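Local atomic coordinates of ESAT-6/WXG100 secretion system protein (Streptococcus gallolyticus, PDB entry 7JQE), a protein that forms part of the bacterial type VIIb secretion system as its subunit EsaA, whose extracellular region is probably involved in toxin export. Residues D170-A175 with L463-F468; V270-V275 with S356-Y361. One frame throughout, in Å; residues are numbered along the deposited sequence.

Contact 1: D170-A175 with L463-F468; sequences DSVKSA and LDVTNF
Two helices that meet almost at right angles bring Val-172, Lys-173 and Ala-175 of helix 169-179 against Val-465 and Phe-468 of helix 462-491. Their short segments run 94° apart, with axes 9.2 Å from each other at closest approach, and the joint is apolar and mostly buried. Val-172 sits at its middle. Val-172 CG1, turned away from the backbone N (chi1 179°), reaches between the two side chains of the partner helix, 3.9 Å from Val-465 CG1 and 3.7 Å from Phe-468 CD2. Val-172 CG1 also rests 3.5 Å from Val-465 O. The methyl meets the phenyl ring at its edge, near the ring plane. Three residues on, Ala-175 CB approaches the same ring at Phe-468 CE2, 4.2 Å away, a looser touch. Val-465 divides its two methyls: CG1 goes to Val-172, whereas Val-465 CG2 packs 3.8 Å from Lys-173 CG. Only the root of that lysine takes part; its extended chain leads the amine off to a hydrogen bond with the carbonyl of Asp-458. Beyond the pair, Tyr-134 meets the Phe-468 ring, and Gln-179 of the second subunit packs on Phe-468 as well, so the cluster also borders the dimer contact. The arrangement is a near-orthogonal helix-helix packing that joins helix 169-179 to helix 462-491, with Val-172 and Ala-175 against the Phe-468 ring and Val-465 at its side.

Contact 2: V270-V275 with S356-Y361; sequences VISVDV and SLKISY
Strands 270-275 and 356-361 run antiparallel, their short axes at 152°, with Ile-271 facing Ile-359 and Val-273 facing Leu-357 as hydrogen-bonded pairs. Both pairs are bonded in each direction; the shortest bond is Ile-359 N to Ile-271 O at 2.8 Å, and the longest Ile-271 N to Ile-359 O at 3.0 Å. Between and beyond them, Val-270 with Ser-360, Ser-272 with Lys-358 and Asp-274 with Ser-356 form the non-hydrogen-bonded pairs.

The side chains of Ile-271, Val-273, Leu-357 and Ile-359 share one face. Ile-271 CG1, held between its backbone N and carbonyl carbon (chi1 60°), lies 3.8 Å from Ile-359 CB, while Ile-271 CG2 meets the edge of the Tyr-361 ring at CE2, 4.1 Å away. Val-273 and Leu-357 stand side by side and point the same way, CG1 against CB. At the end of the strand Val-275 crosses Leu-357 at about a right angle, its CG2 3.8 Å from Leu-357 CD1. Phe-341 and Val-339 of strand 337-341 and Ile-351 of strand 348-351 add to this apolar layer, and Tyr-388 stacks on Tyr-361.

The other face is mostly polar, with Val-270 beside Ser-360 as its apolar exception. Ser-356 OG donates to Asp-274 OD2 at 3.0 Å, arriving nearly in line with the carboxylate C-O bond. The second oxygen, OD1, forms a salt bridge with Arg-383 of the second subunit, so both ends of the carboxylate are held. Lys-358 bends back on itself, laying CD 3.7 Å from Ser-272 OG. The contact is thus two-sided: an apolar face that packs into the domain, and a mainly polar one whose aspartate joins a strand neighbour to the second subunit, where Arg-383 probably favours the charged form of Asp-274.

In the fold
From the N terminus the chain first runs through helix 102-135 and reaches helix 169-179, the earlier half of contact 1. Further helices, up to 225-244, then lead out to strand 268-275, where contact 2 begins; strand 355-363 closes that loop, which holds strands but no helix and includes the unmodelled residues 280-321. After strands 369-379 and 382-392 the chain returns through helix 396-427 to helix 462-491, closing contact 1. Contact 2 is therefore nested inside contact 1. Their centres lie 108 Å apart, on opposite sides of the chain's centre: one ties helices, the other strands, and both touch the second subunit.

Contact 1: D170-A175 with L463-F468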
loop_
_atom_site.group_PDB
_atom_site.type_symbol
_atom_site.label_atom_id
_atom_site.label_comp_id
_atom_site.label_asym_id
_atom_site.label_seq_id
_atom_site.Cartn_x
_atom_site.Cartn_y
_atom_site.Cartn_z
ATOM N N ASP A 170 32.538 4.421 -21.916
ATOM C CA ASP A 170 32.461 3.667 -20.668
ATOM C C ASP A 170 33.532 4.117 -19.685
ATOM O O ASP A 170 33.253 4.289 -18.492
ATOM C CB ASP A 170 32.583 2.168 -20.948
ATOM C CG ASP A 170 31.299 1.567 -21.491
ATOM O OD1 ASP A 170 30.213 2.123 -21.211
ATOM O OD2 ASP A 170 31.373 0.536 -22.195
ATOM N N SER A 171 34.763 4.312 -20.167
ATOM C CA SER A 171 35.829 4.780 -19.288
ATOM C C SER A 171 35.473 6.122 -18.666
ATOM O O SER A 171 35.676 6.331 -17.464
ATOM C CB SER A 171 37.141 4.869 -20.064
ATOM O OG SER A 171 37.471 3.614 -20.634
ATOM N N VAL A 172 34.925 7.040 -19.463
ATOM C CA VAL A 172 34.512 8.333 -18.928
ATOM C C VAL A 172 33.404 8.152 -17.897
ATOM O O VAL A 172 33.374 8.836 -16.866
ATOM C CB VAL A 172 34.075 9.270 -20.069
ATOM C CG1 VAL A 172 33.611 10.606 -19.513
ATOM C CG2 VAL A 172 35.215 9.466 -21.063
ATOM N N LYS A 173 32.476 7.227 -18.158
ATOM C CA LYS A 173 31.396 6.992 -17.206
ATOM C C LYS A 173 31.946 6.518 -15.867
ATOM O O LYS A 173 31.499 6.973 -14.806
ATOM C CB LYS A 173 30.400 5.983 -17.778
ATOM C CG LYS A 173 29.097 5.885 -17.005
ATOM C CD LYS A 173 28.085 5.005 -17.728
ATOM C CE LYS A 173 26.704 5.090 -17.078
ATOM N NZ LYS A 173 25.711 4.217 -17.766
ATOM N N SER A 174 32.930 5.614 -15.895
ATOM C CA SER A 174 33.562 5.174 -14.655
ATOM C C SER A 174 34.276 6.329 -13.963
ATOM O O SER A 174 34.248 6.439 -12.730
ATOM C CB SER A 174 34.539 4.035 -14.939
ATOM O OG SER A 174 33.947 3.043 -15.758
ATOM N N ALA A 175 34.922 7.203 -14.738
ATOM C CA ALA A 175 35.612 8.339 -14.136
ATOM C C ALA A 175 34.621 9.311 -13.509
ATOM O O ALA A 175 34.873 9.844 -12.422
ATOM C CB ALA A 175 36.485 9.046 -15.178
ATOM N N LEU A 463 24.260 12.196 -21.582
ATOM C CA LEU A 463 24.693 13.546 -21.929
ATOM C C LEU A 463 25.742 14.055 -20.949
ATOM O O LEU A 463 26.686 14.747 -21.344
ATOM C CB LEU A 463 23.487 14.486 -21.972
ATOM C CG LEU A 463 23.750 15.951 -22.330
ATOM C CD1 LEU A 463 24.487 16.073 -23.659
ATOM C CD2 LEU A 463 22.446 16.735 -22.362
ATOM N N ASP A 464 25.590 13.724 -19.664
ATOM C CA ASP A 464 26.593 14.117 -18.679
ATOM C C ASP A 464 27.934 13.462 -18.976
ATOM O O ASP A 464 28.986 14.103 -18.858
ATOM C CB ASP A 464 26.121 13.760 -17.270
ATOM C CG ASP A 464 25.111 14.755 -16.720
ATOM O OD1 ASP A 464 24.870 15.791 -17.377
ATOM O OD2 ASP A 464 24.555 14.499 -15.629
ATOM N N VAL A 465 27.918 12.182 -19.357
ATOM C CA VAL A 465 29.159 11.505 -19.725
ATOM C C VAL A 465 29.780 12.165 -20.949
ATOM O O VAL A 465 31.003 12.326 -21.034
ATOM C CB VAL A 465 28.906 10.004 -19.957
ATOM C CG1 VAL A 465 30.126 9.353 -20.599
ATOM C CG2 VAL A 465 28.556 9.316 -18.644
ATOM N N THR A 466 28.948 12.555 -21.917
ATOM C CA THR A 466 29.463 13.224 -23.108
ATOM C C THR A 466 30.123 14.548 -22.748
ATOM O O THR A 466 31.253 14.828 -23.166
ATOM C CB THR A 466 28.336 13.446 -24.118
ATOM O OG1 THR A 466 28.069 12.226 -24.819
ATOM C CG2 THR A 466 28.722 14.534 -25.111
ATOM N N ASN A 467 29.430 15.381 -21.967
ATOM C CA ASN A 467 29.978 16.682 -21.598
ATOM C C ASN A 467 31.209 16.538 -20.712
ATOM O O ASN A 467 32.143 17.344 -20.804
ATOM C CB ASN A 467 28.906 17.524 -20.908
ATOM C CG ASN A 467 27.856 18.033 -21.877
ATOM O OD1 ASN A 467 28.092 18.106 -23.086
ATOM N ND2 ASN A 467 26.694 18.398 -21.353
ATOM N N PHE A 468 31.230 15.520 -19.847
ATOM C CA PHE A 468 32.423 15.255 -19.047
ATOM C C PHE A 468 33.587 14.842 -19.937
ATOM O O PHE A 468 34.716 15.315 -19.764
ATOM C CB PHE A 468 32.123 14.173 -18.011
ATOM C CG PHE A 468 33.128 14.090 -16.894
ATOM C CD1 PHE A 468 33.247 15.116 -15.972
ATOM C CD2 PHE A 468 33.922 12.965 -16.742
ATOM C CE1 PHE A 468 34.158 15.032 -14.931
ATOM C CE2 PHE A 468 34.831 12.877 -15.705
ATOM C CZ PHE A 468 34.949 13.915 -14.798
#

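Contact 2: V270-V275 with S356-Y361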
loop_
_atom_site.group_PDB
_atom_site.type_symbol
_atom_site.label_atom_id
_atom_site.label_comp_id
_atom_site.label_asym_id
_atom_site.label_seq_id
_atom_site.Cartn_x
_atom_site.Cartn_y
_atom_site.Cartn_z
ATOM N N VAL A 270 -47.220 -33.989 25.143
ATOM C CA VAL A 270 -48.423 -34.634 25.643
ATOM C C VAL A 270 -49.332 -33.573 26.247
ATOM O O VAL A 270 -48.871 -32.544 26.748
ATOM C CB VAL A 270 -48.089 -35.730 26.678
ATOM C CG1 VAL A 270 -47.384 -36.895 26.000
ATOM C CG2 VAL A 270 -47.217 -35.157 27.785
ATOM N N ILE A 271 -50.639 -33.832 26.190
ATOM C CA ILE A 271 -51.646 -32.924 26.722
ATOM C C ILE A 271 -52.725 -33.748 27.409
ATOM O O ILE A 271 -52.840 -34.957 27.204
ATOM C CB ILE A 271 -52.268 -32.035 25.627
ATOM C CG1 ILE A 271 -52.937 -32.908 24.567
ATOM C CG2 ILE A 271 -51.210 -31.149 25.003
ATOM C CD1 ILE A 271 -52.981 -32.276 23.208
ATOM N N SER A 272 -53.520 -33.073 28.232
ATOM C CA SER A 272 -54.544 -33.730 29.032
ATOM C C SER A 272 -55.857 -32.976 28.884
ATOM O O SER A 272 -55.914 -31.766 29.121
ATOM C CB SER A 272 -54.126 -33.801 30.504
ATOM O OG SER A 272 -55.086 -34.510 31.271
ATOM N N VAL A 273 -56.909 -33.694 28.498
ATOM C CA VAL A 273 -58.235 -33.118 28.322
ATOM C C VAL A 273 -59.197 -33.791 29.292
ATOM O O VAL A 273 -59.018 -34.955 29.666
ATOM C CB VAL A 273 -58.724 -33.266 26.864
ATOM C CG1 VAL A 273 -58.692 -34.727 26.442
ATOM C CG2 VAL A 273 -60.125 -32.690 26.707
ATOM N N ASP A 274 -60.220 -33.045 29.708
ATOM C CA ASP A 274 -61.240 -33.545 30.625
ATOM C C ASP A 274 -62.495 -33.875 29.824
ATOM O O ASP A 274 -63.216 -32.973 29.384
ATOM C CB ASP A 274 -61.541 -32.527 31.725
ATOM C CG ASP A 274 -60.313 -32.163 32.541
ATOM O OD1 ASP A 274 -60.097 -30.959 32.790
ATOM O OD2 ASP A 274 -59.555 -33.078 32.925
ATOM N N VAL A 275 -62.753 -35.164 29.634
ATOM C CA VAL A 275 -63.920 -35.621 28.899
ATOM C C VAL A 275 -64.984 -36.076 29.888
ATOM O O VAL A 275 -64.706 -36.402 31.047
ATOM C CB VAL A 275 -63.572 -36.752 27.903
ATOM C CG1 VAL A 275 -62.571 -36.261 26.866
ATOM C CG2 VAL A 275 -63.036 -37.965 28.645
ATOM N N SER A 356 -60.030 -37.937 32.609
ATOM C CA SER A 356 -58.965 -37.205 31.940
ATOM C C SER A 356 -58.265 -38.131 30.956
ATOM O O SER A 356 -58.003 -39.296 31.267
ATOM C CB SER A 356 -57.952 -36.644 32.944
ATOM O OG SER A 356 -58.583 -35.792 33.885
ATOM N N LEU A 357 -57.971 -37.612 29.768
ATOM C CA LEU A 357 -57.288 -38.369 28.730
ATOM C C LEU A 357 -56.011 -37.648 28.325
ATOM O O LEU A 357 -55.983 -36.416 28.234
ATOM C CB LEU A 357 -58.183 -38.572 27.503
ATOM C CG LEU A 357 -59.492 -39.332 27.710
ATOM C CD1 LEU A 357 -60.268 -39.421 26.403
ATOM C CD2 LEU A 357 -59.237 -40.722 28.283
ATOM N N LYS A 358 -54.958 -38.420 28.085
ATOM C CA LYS A 358 -53.662 -37.896 27.683
ATOM C C LYS A 358 -53.447 -38.199 26.208
ATOM O O LYS A 358 -53.681 -39.326 25.760
ATOM C CB LYS A 358 -52.544 -38.511 28.530
ATOM C CG LYS A 358 -52.867 -38.564 30.018
ATOM C CD LYS A 358 -52.691 -37.210 30.685
ATOM C CE LYS A 358 -51.217 -36.872 30.828
ATOM N NZ LYS A 358 -50.492 -37.925 31.596
ATOM N N ILE A 359 -53.012 -37.195 25.454
ATOM C CA ILE A 359 -52.815 -37.319 24.016
ATOM C C ILE A 359 -51.365 -36.997 23.693
ATOM O O ILE A 359 -50.861 -35.932 24.066
ATOM C CB ILE A 359 -53.772 -36.401 23.235
ATOM C CG1 ILE A 359 -55.222 -36.731 23.599
ATOM C CG2 ILE A 359 -53.544 -36.548 21.738
ATOM C CD1 ILE A 359 -56.247 -35.874 22.891
ATOM N N SER A 360 -50.700 -37.920 23.010
ATOM C CA SER A 360 -49.331 -37.737 22.551
ATOM C C SER A 360 -49.343 -37.333 21.084
ATOM O O SER A 360 -49.989 -37.988 20.259
ATOM C CB SER A 360 -48.519 -39.021 22.735
ATOM O OG SER A 360 -47.436 -39.078 21.819
ATOM N N TYR A 361 -48.636 -36.254 20.761
ATOM C CA TYR A 361 -48.462 -35.845 19.378
ATOM C C TYR A 361 -46.977 -35.712 19.076
ATOM O O TYR A 361 -46.175 -35.356 19.944
ATOM C CB TYR A 361 -49.204 -34.533 19.061
ATOM C CG TYR A 361 -48.744 -33.310 19.826
ATOM C CD1 TYR A 361 -47.604 -32.605 19.438
ATOM C CD2 TYR A 361 -49.470 -32.836 20.910
ATOM C CE1 TYR A 361 -47.192 -31.476 20.128
ATOM C CE2 TYR A 361 -49.069 -31.707 21.604
ATOM C CZ TYR A 361 -47.931 -31.030 21.209
ATOM O OH TYR A 361 -47.536 -29.908 21.903
#